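PDB 4NZS: beta-ketothiolase BktB from Ralstonia eutropha, which catalyses the thiolase condensation of acetyl-CoA with a second acetyl-CoA or with propionyl-CoA, giving acetoacetyl-CoA or beta-ketovaleryl-CoA for the production of the copolymer PHBV. Local coordinates for residues A[18-23]-A[255-260]; A[61-66]-A[121-126]; A[280-285]-A[394-399]; A[11-16]-A[274-279]. All coordinates share one frame; numbering follows the deposited sequence.

Contact 1. Residues A[18-23]-A[255-260]; sequences TAIGTF and GLNDAA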
loop_
_atom_site.group_PDB
_atom_site.type_symbol
_atom_site.label_atom_id
_atom_site.label_comp_id
_atom_site.label_asym_id
_atom_site.label_seq_id
_atom_site.Cartn_x
_atom_site.Cartn_y
_atom_site.Cartn_z
ATOM N N THR A 18 10.453 22.160 -21.125
ATOM C CA THR A 18 9.082 22.446 -20.688
ATOM C C THR A 18 9.158 23.675 -19.838
ATOM O O THR A 18 10.241 24.062 -19.413
ATOM C CB THR A 18 8.445 21.318 -19.832
ATOM O OG1 THR A 18 9.095 21.214 -18.560
ATOM C CG2 THR A 18 8.548 19.964 -20.597
ATOM N N ALA A 19 8.008 24.296 -19.665
ATOM C CA ALA A 19 7.763 25.241 -18.579
ATOM C C ALA A 19 7.721 24.464 -17.284
ATOM O O ALA A 19 7.538 23.252 -17.323
ATOM C CB ALA A 19 6.407 25.921 -18.799
ATOM N N ILE A 20 7.759 25.146 -16.139
ATOM C CA ILE A 20 7.859 24.474 -14.857
ATOM C C ILE A 20 6.522 24.442 -14.166
ATOM O O ILE A 20 5.882 25.497 -14.039
ATOM C CB ILE A 20 8.852 25.180 -13.944
ATOM C CG1 ILE A 20 10.216 25.203 -14.623
ATOM C CG2 ILE A 20 8.923 24.461 -12.598
ATOM C CD1 ILE A 20 11.201 26.253 -14.104
ATOM N N GLY A 21 6.137 23.247 -13.685
ATOM C CA GLY A 21 4.929 23.060 -12.918
ATOM C C GLY A 21 5.098 23.198 -11.398
ATOM O O GLY A 21 6.189 22.939 -10.850
ATOM N N THR A 22 4.001 23.574 -10.706
ATOM C CA THR A 22 3.991 23.538 -9.245
ATOM C C THR A 22 3.675 22.111 -8.789
ATOM O O THR A 22 3.061 21.299 -9.519
ATOM C CB THR A 22 3.002 24.541 -8.574
ATOM O OG1 THR A 22 1.636 24.185 -8.845
ATOM C CG2 THR A 22 3.207 25.935 -9.052
ATOM N N PHE A 23 4.094 21.819 -7.566
ATOM C CA PHE A 23 3.748 20.571 -6.940
ATOM C C PHE A 23 2.261 20.352 -7.072
ATOM O O PHE A 23 1.465 21.120 -6.524
ATOM C CB PHE A 23 4.081 20.595 -5.460
ATOM C CG PHE A 23 4.100 19.245 -4.821
ATOM C CD1 PHE A 23 4.850 18.193 -5.382
ATOM C CD2 PHE A 23 3.393 19.018 -3.662
ATOM C CE1 PHE A 23 4.897 16.961 -4.771
ATOM C CE2 PHE A 23 3.430 17.802 -3.067
ATOM C CZ PHE A 23 4.203 16.769 -3.612
ATOM N N GLY A 255 10.931 25.942 -4.557
ATOM C CA GLY A 255 9.695 25.223 -4.741
ATOM C C GLY A 255 9.924 23.749 -4.999
ATOM O O GLY A 255 11.049 23.313 -5.175
ATOM N N LEU A 256 8.843 22.983 -4.974
ATOM C CA LEU A 256 8.842 21.601 -5.409
ATOM C C LEU A 256 8.109 21.562 -6.739
ATOM O O LEU A 256 6.993 22.031 -6.851
ATOM C CB LEU A 256 8.111 20.744 -4.398
ATOM C CG LEU A 256 8.438 21.029 -2.947
ATOM C CD1 LEU A 256 7.329 20.544 -2.052
ATOM C CD2 LEU A 256 9.758 20.391 -2.578
ATOM N N ASN A 257 8.739 21.027 -7.765
ATOM C CA ASN A 257 8.268 21.327 -9.086
ATOM C C ASN A 257 8.511 20.248 -10.098
ATOM O O ASN A 257 9.361 19.402 -9.901
ATOM C CB ASN A 257 8.931 22.623 -9.513
ATOM C CG ASN A 257 8.397 23.818 -8.745
ATOM O OD1 ASN A 257 7.358 24.414 -9.112
ATOM N ND2 ASN A 257 9.102 24.191 -7.667
ATOM N N ASP A 258 7.783 20.325 -11.208
ATOM C CA ASP A 258 7.832 19.318 -12.258
ATOM C C ASP A 258 8.485 19.890 -13.557
ATOM O O ASP A 258 8.102 20.987 -13.974
ATOM C CB ASP A 258 6.400 18.863 -12.561
ATOM C CG ASP A 258 5.632 18.318 -11.336
ATOM O OD1 ASP A 258 6.149 17.475 -10.573
ATOM O OD2 ASP A 258 4.431 18.655 -11.197
ATOM N N ALA A 259 9.457 19.195 -14.205
ATOM C CA ALA A 259 9.944 19.660 -15.531
ATOM C C ALA A 259 10.917 18.791 -16.272
ATOM O O ALA A 259 11.433 17.802 -15.752
ATOM C CB ALA A 259 10.535 21.025 -15.419
ATOM N N ALA A 260 11.142 19.158 -17.532
ATOM C CA ALA A 260 12.249 18.584 -18.309
ATOM C C ALA A 260 13.078 19.634 -19.063
ATOM O O ALA A 260 12.735 20.821 -19.137
ATOM C CB ALA A 260 11.714 17.535 -19.289
#
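The hydroxyl of Thr18 is held by two backbone groups at once. Ala260 N donates to Thr18 OG1 at 3.1 Å in a nearly straight bond (170°), and the hydroxyl passes its own hydrogen to Ala19 O, 2.8 Å from OG1, meeting that oxygen from above the carbonyl plane. With chi1 at 68°, OG1 lies between the backbone N and the carbonyl carbon, where it can serve both chains. A threonine suits the place because it also keeps a methyl, CG2, for packing against Ala260. Thr18 N to Ala260 O adds a weak bond.

Further along, Gly21 and Asp258 form a hydrogen-bonded antiparallel pair. Gly21 N reaches Asp258 O at 3.0 Å, and Asp258 N returns to Gly21 O at 3.1 Å. Glycine is apt here because Asp258 CB lies on the face of the sheet that a side chain at position 21 would also occupy; Asp258 OD2 finds its main partner in Ser126 OG. Ile20 crosses Asn257 obliquely, its CG2 branch 3.6 Å from Asn257 CB, while small Ala259 lets the two chains lie close. At the end, Leu256 CD1 sits over one face of the Phe23 ring, and Trp137 of a neighbouring subunit meets the same ring.

The side chain of Asn257 comes within about 5 Å of that of His355, the predicted proton acceptor. The pairing is that of the thiolase fold, in which the first strand of the N-terminal half runs antiparallel beside the last.

Contact 2. Residues A[61-66]-A[121-126]; sequences NVIQTE and GAESMS
Two torsions of Glu123 bring its carboxylate to the backbone of Val62 and Ile63. CG stands anti to the backbone N (chi1 -164°), and the chain then bends at chi2 (82°), so that a side chain springing from the strand ends against the backbone N-H groups of Val62 and Ile63. There OE1 accepts Ile63 N at 3.2 Å, using the syn lone pair, with an N-H...O angle of 162°. Val62 N is shared between the two oxygens: its bond to OE1 is weak at 3.4 Å, and the one to OE2 is less certain because the position of OE2 is itself in doubt. A glutamate fits well, being long enough to span the gap and able to receive consecutive N-H groups of a loop with no regular secondary structure.

Aliphatic groups close round the carboxylate. The side chain of Ile63 crosses that of Glu123 at about a right angle, bringing its CB to 3.5 Å from Glu123 OE1, and its far end, CD1, makes a looser contact with Met125 CE at 4.4 Å. At the start of the loop, Asn61 CB lies 3.5 Å from Ala122 O.

The contact lies near the probable catalytic residues: the Val62 side chain is about 7 Å from that of Cys95, the acyl-thioester nucleophile by similarity. Ile357 of helix 357-375 packs on Val62, Ile63, Glu123 and Met125, Met70 of a neighbouring subunit touches Val62 and Ile63, and strand 116-124 lies in the sheet between strands 57-60 and 257-267.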
loop_
_atom_site.group_PDB
_atom_site.type_symbol
_atom_site.label_atom_id
_atom_site.label_comp_id
_atom_site.label_asym_id
_atom_site.label_seq_id
_atom_site.Cartn_x
_atom_site.Cartn_y
_atom_site.Cartn_z
ATOM N N ASN A 61 17.921 12.642 -13.328
ATOM C CA ASN A 61 16.677 12.452 -12.634
ATOM C C ASN A 61 17.026 11.965 -11.270
ATOM O O ASN A 61 18.056 11.276 -11.123
ATOM C CB ASN A 61 15.873 11.377 -13.345
ATOM C CG ASN A 61 14.708 10.921 -12.531
ATOM O OD1 ASN A 61 13.715 11.631 -12.418
ATOM N ND2 ASN A 61 14.847 9.801 -11.894
ATOM N N VAL A 62 16.174 12.227 -10.284
ATOM C CA VAL A 62 16.483 11.641 -8.966
ATOM C C VAL A 62 15.522 10.631 -8.395
ATOM O O VAL A 62 15.909 9.596 -7.817
ATOM C CB VAL A 62 16.683 12.720 -7.902
ATOM C CG1 VAL A 62 17.251 12.074 -6.654
ATOM C CG2 VAL A 62 17.638 13.777 -8.414
ATOM N N ILE A 63 14.265 10.986 -8.493
ATOM C CA ILE A 63 13.221 10.272 -7.874
ATOM C C ILE A 63 12.534 9.439 -8.955
ATOM O O ILE A 63 12.043 9.977 -9.932
ATOM C CB ILE A 63 12.173 11.248 -7.341
ATOM C CG1 ILE A 63 12.735 12.170 -6.254
ATOM C CG2 ILE A 63 11.018 10.460 -6.761
ATOM C CD1 ILE A 63 11.756 13.291 -5.844
ATOM N N GLN A 64 12.455 8.137 -8.727
ATOM C CA GLN A 64 11.749 7.224 -9.578
ATOM C C GLN A 64 10.250 7.260 -9.225
ATOM O O GLN A 64 9.826 7.056 -8.093
ATOM C CB GLN A 64 12.351 5.859 -9.422
ATOM C CG GLN A 64 13.825 5.946 -9.640
ATOM C CD GLN A 64 14.518 4.614 -9.705
ATOM O OE1 GLN A 64 15.698 4.555 -10.064
ATOM N NE2 GLN A 64 13.814 3.541 -9.346
ATOM N N THR A 65 9.498 7.671 -10.231
ATOM C CA THR A 65 8.090 7.676 -10.271
ATOM C C THR A 65 7.556 6.309 -10.600
ATOM O O THR A 65 6.458 5.975 -10.203
ATOM C CB THR A 65 7.632 8.619 -11.374
ATOM O OG1 THR A 65 8.043 9.941 -11.015
ATOM C CG2 THR A 65 6.156 8.635 -11.479
ATOM N N GLU A 66 8.331 5.497 -11.304
ATOM C CA GLU A 66 7.798 4.267 -11.811
ATOM C C GLU A 66 8.911 3.543 -12.455
ATOM O O GLU A 66 9.990 4.063 -12.497
ATOM C CB GLU A 66 6.676 4.559 -12.799
ATOM C CG GLU A 66 7.067 5.497 -13.923
ATOM C CD GLU A 66 6.201 5.306 -15.167
ATOM O OE1 GLU A 66 5.634 4.226 -15.373
ATOM O OE2 GLU A 66 6.055 6.235 -15.928
ATOM N N GLY A 121 17.292 16.501 -18.687
ATOM C CA GLY A 121 16.821 15.972 -17.421
ATOM C C GLY A 121 15.321 15.997 -17.264
ATOM O O GLY A 121 14.665 16.772 -17.926
ATOM N N ALA A 122 14.767 15.182 -16.376
ATOM C CA ALA A 122 13.341 15.301 -16.090
ATOM C C ALA A 122 13.046 14.938 -14.645
ATOM O O ALA A 122 13.648 13.999 -14.093
ATOM C CB ALA A 122 12.523 14.435 -17.047
ATOM N N GLU A 123 12.097 15.665 -14.051
ATOM C CA GLU A 123 11.782 15.486 -12.635
ATOM C C GLU A 123 10.345 15.845 -12.394
ATOM O O GLU A 123 9.949 16.939 -12.755
ATOM C CB GLU A 123 12.629 16.396 -11.752
ATOM C CG GLU A 123 12.619 15.999 -10.291
ATOM C CD GLU A 123 13.605 14.865 -10.024
ATOM O OE1 GLU A 123 13.169 13.737 -9.652
ATOM O OE2 GLU A 123 14.836 15.111 -10.211
ATOM N N SER A 124 9.568 14.931 -11.807
ATOM C CA SER A 124 8.144 15.129 -11.540
ATOM C C SER A 124 7.892 14.885 -10.111
ATOM O O SER A 124 7.442 13.826 -9.740
ATOM C CB SER A 124 7.249 14.166 -12.281
ATOM O OG SER A 124 5.909 14.677 -12.243
ATOM N N MET A 125 8.189 15.871 -9.287
ATOM C CA MET A 125 7.940 15.740 -7.873
ATOM C C MET A 125 6.454 15.497 -7.599
ATOM O O MET A 125 6.107 14.792 -6.702
ATOM C CB MET A 125 8.487 16.990 -7.140
ATOM C CG MET A 125 9.975 17.187 -7.396
ATOM S SD MET A 125 10.755 18.504 -6.517
ATOM C CE MET A 125 11.543 17.645 -5.185
ATOM N N SER A 126 5.537 15.955 -8.415
ATOM C CA SER A 126 4.152 15.668 -8.044
ATOM C C SER A 126 3.897 14.197 -8.066
ATOM O O SER A 126 3.068 13.702 -7.309
ATOM C CB SER A 126 3.145 16.342 -8.989
ATOM O OG SER A 126 3.401 17.726 -9.197
#

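Contact 3. Residues A[280-285]-A[394-399]; sequences ARLVSY and AIFERI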
loop_
_atom_site.group_PDB
_atom_site.type_symbol
_atom_site.label_atom_id
_atom_site.label_comp_id
_atom_site.label_asym_id
_atom_site.label_seq_id
_atom_site.Cartn_x
_atom_site.Cartn_y
_atom_site.Cartn_z
ATOM N N ALA A 280 26.745 28.095 -28.132
ATOM C CA ALA A 280 27.976 28.201 -27.392
ATOM C C ALA A 280 28.800 26.949 -27.440
ATOM O O ALA A 280 28.371 25.910 -27.922
ATOM C CB ALA A 280 27.725 28.614 -25.942
ATOM N N ARG A 281 30.028 27.110 -26.990
ATOM C CA ARG A 281 30.974 26.030 -26.869
ATOM C C ARG A 281 31.067 25.788 -25.389
ATOM O O ARG A 281 30.764 26.681 -24.581
ATOM C CB ARG A 281 32.370 26.437 -27.413
ATOM C CG ARG A 281 33.215 27.335 -26.479
ATOM C CD ARG A 281 34.514 27.897 -27.076
ATOM N NE ARG A 281 35.637 26.939 -27.121
ATOM C CZ ARG A 281 36.933 27.264 -27.216
ATOM N NH1 ARG A 281 37.315 28.538 -27.257
ATOM N NH2 ARG A 281 37.864 26.308 -27.265
ATOM N N LEU A 282 31.512 24.597 -25.032
ATOM C CA LEU A 282 31.828 24.335 -23.659
ATOM C C LEU A 282 33.191 24.931 -23.410
ATOM O O LEU A 282 34.105 24.672 -24.178
ATOM C CB LEU A 282 31.888 22.843 -23.421
ATOM C CG LEU A 282 31.067 22.374 -22.236
ATOM C CD1 LEU A 282 31.114 20.863 -22.260
ATOM C CD2 LEU A 282 31.576 22.929 -20.912
ATOM N N VAL A 283 33.336 25.719 -22.347
ATOM C CA VAL A 283 34.655 26.171 -21.940
ATOM C C VAL A 283 35.302 25.119 -21.069
ATOM O O VAL A 283 36.248 24.481 -21.490
ATOM C CB VAL A 283 34.617 27.477 -21.150
ATOM C CG1 VAL A 283 36.038 27.905 -20.802
ATOM C CG2 VAL A 283 33.881 28.547 -21.942
ATOM N N SER A 284 34.767 24.945 -19.862
ATOM C CA SER A 284 35.289 24.016 -18.866
ATOM C C SER A 284 34.149 23.710 -17.850
ATOM O O SER A 284 33.053 24.290 -17.939
ATOM C CB SER A 284 36.513 24.622 -18.169
ATOM O OG SER A 284 36.145 25.750 -17.358
ATOM N N TYR A 285 34.423 22.796 -16.911
ATOM C CA TYR A 285 33.507 22.380 -15.844
ATOM C C TYR A 285 34.305 21.854 -14.674
ATOM O O TYR A 285 35.374 21.233 -14.858
ATOM C CB TYR A 285 32.583 21.254 -16.301
ATOM C CG TYR A 285 33.309 19.958 -16.594
ATOM C CD1 TYR A 285 33.712 19.092 -15.563
ATOM C CD2 TYR A 285 33.607 19.600 -17.900
ATOM C CE1 TYR A 285 34.409 17.923 -15.848
ATOM C CE2 TYR A 285 34.276 18.415 -18.205
ATOM C CZ TYR A 285 34.685 17.585 -17.193
ATOM O OH TYR A 285 35.364 16.420 -17.532
ATOM N N ALA A 394 29.695 24.602 -14.835
ATOM C CA ALA A 394 30.285 24.679 -16.142
ATOM C C ALA A 394 30.267 26.119 -16.593
ATOM O O ALA A 394 29.532 26.961 -16.029
ATOM C CB ALA A 394 29.501 23.821 -17.107
ATOM N N ILE A 395 31.100 26.420 -17.587
ATOM C CA ILE A 395 31.010 27.719 -18.257
ATOM C C ILE A 395 31.070 27.546 -19.767
ATOM O O ILE A 395 31.765 26.658 -20.270
ATOM C CB ILE A 395 32.067 28.739 -17.767
ATOM C CG1 ILE A 395 33.466 28.142 -17.773
ATOM C CG2 ILE A 395 31.783 29.193 -16.345
ATOM C CD1 ILE A 395 34.483 29.119 -18.287
ATOM N N PHE A 396 30.308 28.395 -20.456
ATOM C CA PHE A 396 30.215 28.394 -21.909
ATOM C C PHE A 396 30.499 29.768 -22.449
ATOM O O PHE A 396 30.494 30.773 -21.718
ATOM C CB PHE A 396 28.814 28.048 -22.376
ATOM C CG PHE A 396 28.206 26.898 -21.652
ATOM C CD1 PHE A 396 27.606 27.092 -20.415
ATOM C CD2 PHE A 396 28.241 25.624 -22.194
ATOM C CE1 PHE A 396 27.040 26.039 -19.736
ATOM C CE2 PHE A 396 27.676 24.568 -21.518
ATOM C CZ PHE A 396 27.071 24.780 -20.291
ATOM N N GLU A 397 30.661 29.798 -23.763
ATOM C CA GLU A 397 31.248 30.926 -24.454
ATOM C C GLU A 397 30.349 31.131 -25.661
ATOM O O GLU A 397 30.215 30.200 -26.450
ATOM C CB GLU A 397 32.672 30.519 -24.878
ATOM C CG GLU A 397 33.724 31.613 -24.965
ATOM C CD GLU A 397 34.779 31.295 -26.015
ATOM O OE1 GLU A 397 35.742 30.549 -25.709
ATOM O OE2 GLU A 397 34.621 31.776 -27.166
ATOM N N ARG A 398 29.695 32.298 -25.769
ATOM C CA ARG A 398 28.891 32.645 -26.942
ATOM C C ARG A 398 29.687 32.284 -28.173
ATOM O O ARG A 398 30.842 32.726 -28.310
ATOM C CB ARG A 398 28.561 34.140 -26.996
ATOM C CG ARG A 398 27.635 34.557 -28.144
ATOM C CD ARG A 398 27.389 36.069 -28.165
ATOM N NE ARG A 398 27.595 36.681 -29.494
ATOM C CZ ARG A 398 28.416 37.700 -29.775
ATOM N NH1 ARG A 398 29.138 38.296 -28.832
ATOM N NH2 ARG A 398 28.510 38.140 -31.031
ATOM N N ILE A 399 29.075 31.440 -29.016
ATOM C CA ILE A 399 29.607 30.999 -30.320
ATOM C C ILE A 399 31.120 31.222 -30.551
ATOM O O ILE A 399 31.951 31.103 -29.638
ATOM C CB ILE A 399 28.838 31.668 -31.491
ATOM C CG1 ILE A 399 27.312 31.664 -31.258
ATOM C CG2 ILE A 399 29.182 30.978 -32.813
ATOM C CD1 ILE A 399 26.536 32.681 -32.095
#
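Val283 is the bump that fills a hollow in strand 394-398: its CG2 methyl settles over the backbone between Ile395 and Glu397, 3.6 Å from Phe396 C and 3.7 Å from Glu397 CB. A beta-branched residue suits this spot, for its CB points toward the other strand and carries a methyl straight into the hollow.

Across the sheet from it, Phe396 offers a broader surface. Phe396 CE2 meets Leu282 CG at 4.1 Å, and Phe396 CB rests against the small Ala280 CB at 3.8 Å. Arg281 O lies at the ring's edge, near its plane.

Towards the solvent, Arg281 and Glu397 run side by side, pointing the same way. Their stems touch, Arg281 CG to Glu397 CB at 3.6 Å, and a salt bridge joins NH1 of Arg281 to OE1 of Glu397 at 3.0 Å, with the guanidinium and carboxylate planes 71° apart; the NE of Arg281 pairs with Glu9.

The strands then slip by one residue. Val283 N binds Ile395 O at 2.8 Å, whereas Ile395 N binds Ser284 O at 2.9 Å, so two residues face one. This is a classic beta bulge, set in the antiparallel pairing of the first and last strands of the thiolase C-terminal half.

Contact 4. Residues A[11-16]-A[274-279]; sequences VVVSGV and RGLKPL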
loop_
_atom_site.group_PDB
_atom_site.type_symbol
_atom_site.label_atom_id
_atom_site.label_comp_id
_atom_site.label_asym_id
_atom_site.label_seq_id
_atom_site.Cartn_x
_atom_site.Cartn_y
_atom_site.Cartn_z
ATOM N N VAL A 11 30.058 21.797 -28.726
ATOM C CA VAL A 11 29.203 22.983 -28.828
ATOM C C VAL A 11 27.744 22.626 -28.685
ATOM O O VAL A 11 27.366 21.468 -28.893
ATOM C CB VAL A 11 29.319 23.634 -30.218
ATOM C CG1 VAL A 11 30.727 24.131 -30.442
ATOM C CG2 VAL A 11 28.919 22.666 -31.339
ATOM N N VAL A 12 26.920 23.636 -28.400
ATOM C CA VAL A 12 25.489 23.435 -28.241
ATOM C C VAL A 12 24.631 24.021 -29.337
ATOM O O VAL A 12 24.366 25.235 -29.377
ATOM C CB VAL A 12 24.974 24.051 -26.943
ATOM C CG1 VAL A 12 23.587 23.498 -26.673
ATOM C CG2 VAL A 12 25.961 23.753 -25.818
ATOM N N VAL A 13 24.102 23.137 -30.163
ATOM C CA VAL A 13 23.311 23.571 -31.281
ATOM C C VAL A 13 21.946 24.062 -30.820
ATOM O O VAL A 13 21.581 25.186 -31.069
ATOM C CB VAL A 13 23.156 22.467 -32.305
ATOM C CG1 VAL A 13 22.511 23.058 -33.555
ATOM C CG2 VAL A 13 24.512 21.819 -32.649
ATOM N N SER A 14 21.185 23.227 -30.131
ATOM C CA SER A 14 19.885 23.629 -29.598
ATOM C C SER A 14 19.806 23.383 -28.103
ATOM O O SER A 14 20.605 22.598 -27.538
ATOM C CB SER A 14 18.785 22.827 -30.257
ATOM O OG SER A 14 18.811 21.501 -29.773
ATOM N N GLY A 15 18.832 24.036 -27.477
ATOM C CA GLY A 15 18.635 23.954 -26.032
ATOM C C GLY A 15 17.199 24.316 -25.703
ATOM O O GLY A 15 16.755 25.391 -26.055
ATOM N N VAL A 16 16.472 23.456 -24.992
ATOM C CA VAL A 16 15.024 23.635 -24.857
ATOM C C VAL A 16 14.463 23.022 -23.544
ATOM O O VAL A 16 15.123 22.155 -22.918
ATOM C CB VAL A 16 14.350 23.037 -26.142
ATOM C CG1 VAL A 16 13.297 21.962 -25.839
ATOM C CG2 VAL A 16 13.763 24.129 -27.019
ATOM N N ARG A 274 27.730 20.604 -40.645
ATOM C CA ARG A 274 26.309 20.840 -40.742
ATOM C C ARG A 274 26.066 22.316 -41.079
ATOM O O ARG A 274 25.039 22.677 -41.642
ATOM C CB ARG A 274 25.652 20.464 -39.419
ATOM C CG ARG A 274 24.337 19.702 -39.567
ATOM C CD ARG A 274 24.142 18.736 -38.403
ATOM N NE ARG A 274 25.071 17.598 -38.444
ATOM C CZ ARG A 274 24.741 16.322 -38.657
ATOM N NH1 ARG A 274 23.475 15.954 -38.841
ATOM N NH2 ARG A 274 25.700 15.398 -38.662
ATOM N N GLY A 275 27.009 23.165 -40.691
ATOM C CA GLY A 275 26.857 24.610 -40.796
ATOM C C GLY A 275 25.739 25.169 -39.916
ATOM O O GLY A 275 25.137 26.203 -40.219
ATOM N N LEU A 276 25.463 24.481 -38.821
ATOM C CA LEU A 276 24.509 24.960 -37.852
ATOM C C LEU A 276 25.185 26.014 -36.998
ATOM O O LEU A 276 26.353 25.904 -36.654
ATOM C CB LEU A 276 24.010 23.805 -36.969
ATOM C CG LEU A 276 23.307 22.669 -37.729
ATOM C CD1 LEU A 276 23.107 21.469 -36.827
ATOM C CD2 LEU A 276 21.981 23.123 -38.336
ATOM N N LYS A 277 24.428 27.028 -36.635
ATOM C CA LYS A 277 24.960 28.049 -35.777
ATOM C C LYS A 277 24.726 27.629 -34.339
ATOM O O LYS A 277 23.611 27.777 -33.826
ATOM C CB LYS A 277 24.339 29.408 -36.064
ATOM C CG LYS A 277 23.067 29.400 -36.908
ATOM C CD LYS A 277 22.777 30.796 -37.452
ATOM C CE LYS A 277 23.791 31.188 -38.534
ATOM N NZ LYS A 277 23.431 32.441 -39.251
ATOM N N PRO A 278 25.780 27.122 -33.666
ATOM C CA PRO A 278 25.668 26.868 -32.226
ATOM C C PRO A 278 25.209 28.092 -31.428
ATOM O O PRO A 278 24.981 29.152 -32.002
ATOM C CB PRO A 278 27.107 26.511 -31.827
ATOM C CG PRO A 278 27.930 27.250 -32.806
ATOM C CD PRO A 278 27.187 27.041 -34.093
ATOM N N LEU A 279 25.028 27.926 -30.120
ATOM C CA LEU A 279 24.825 29.072 -29.234
ATOM C C LEU A 279 25.966 29.158 -28.266
ATOM O O LEU A 279 26.116 30.167 -27.592
ATOM C CB LEU A 279 23.535 28.996 -28.428
ATOM C CG LEU A 279 22.562 27.856 -28.672
ATOM C CD1 LEU A 279 21.412 27.973 -27.675
ATOM C CD2 LEU A 279 22.088 27.862 -30.117
#
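Val13 and Leu276 meet with their side chains crossed at about a right angle. The CG1 branch of the valine does the touching: it lies 3.7 Å from Leu276 CD1 and 3.8 Å from Leu276 CB, so one methyl touches both the root and an end methyl of the leucine. The CB of Val13 points away from segment 274-279, and it is the branch anti to the backbone N (chi1 -171°) that still reaches Leu276.

Pro278 comes against the same strand near Val11, its CB 4.0 Å from Val11 CB. The two backbones are close here, with Val13 CA and Pro278 CA 4.2 Å apart. A proline suits the place because, lacking an N-H, it asks for no acceptor here and offers an apolar ring to Val11.

The linking segment begins at a helix end. Gly275, with positive phi, is the C-prime residue of a Schellman motif that closes helix 268-274, Leu276 N bonding back to Ala271 O; from there the chain crosses to strand 280-289, the first of the C-terminal half. On the other side Val13 and Ser14 both face Val264 in a classic beta bulge, at the point where the chain turns a corner.

The Leu279 side chain lies beside the carbonyls of Val12 and Val13, in a conformation that is doubtful in the model. From its backbone, Leu279 N gives its hydrogen to Val12 O at 2.9 Å (157°), the donor tilted 29° from the carbonyl plane.

How the contacts relate
Contacts 1 and 2 are buried and adjoin each other in the N-terminal half, near the predicted catalytic histidine, whereas contacts 3 and 4 are partly exposed and distant from the annotated sites. Strand 10-22 serves both contact 1 and contact 4, and its neighbour 280-289 supplies contact 3, so one mixed sheet runs through all four. Contacts 1 and 3 repeat the same antiparallel first-to-last strand pairing in the two halves, the inner one finished with a hydroxyl and a glycine, the outer one with a bulge and a salt bridge. Contact 2 instead grips a loop by a carboxylate, and contact 4 relies chiefly on apolar packing with one backbone bond.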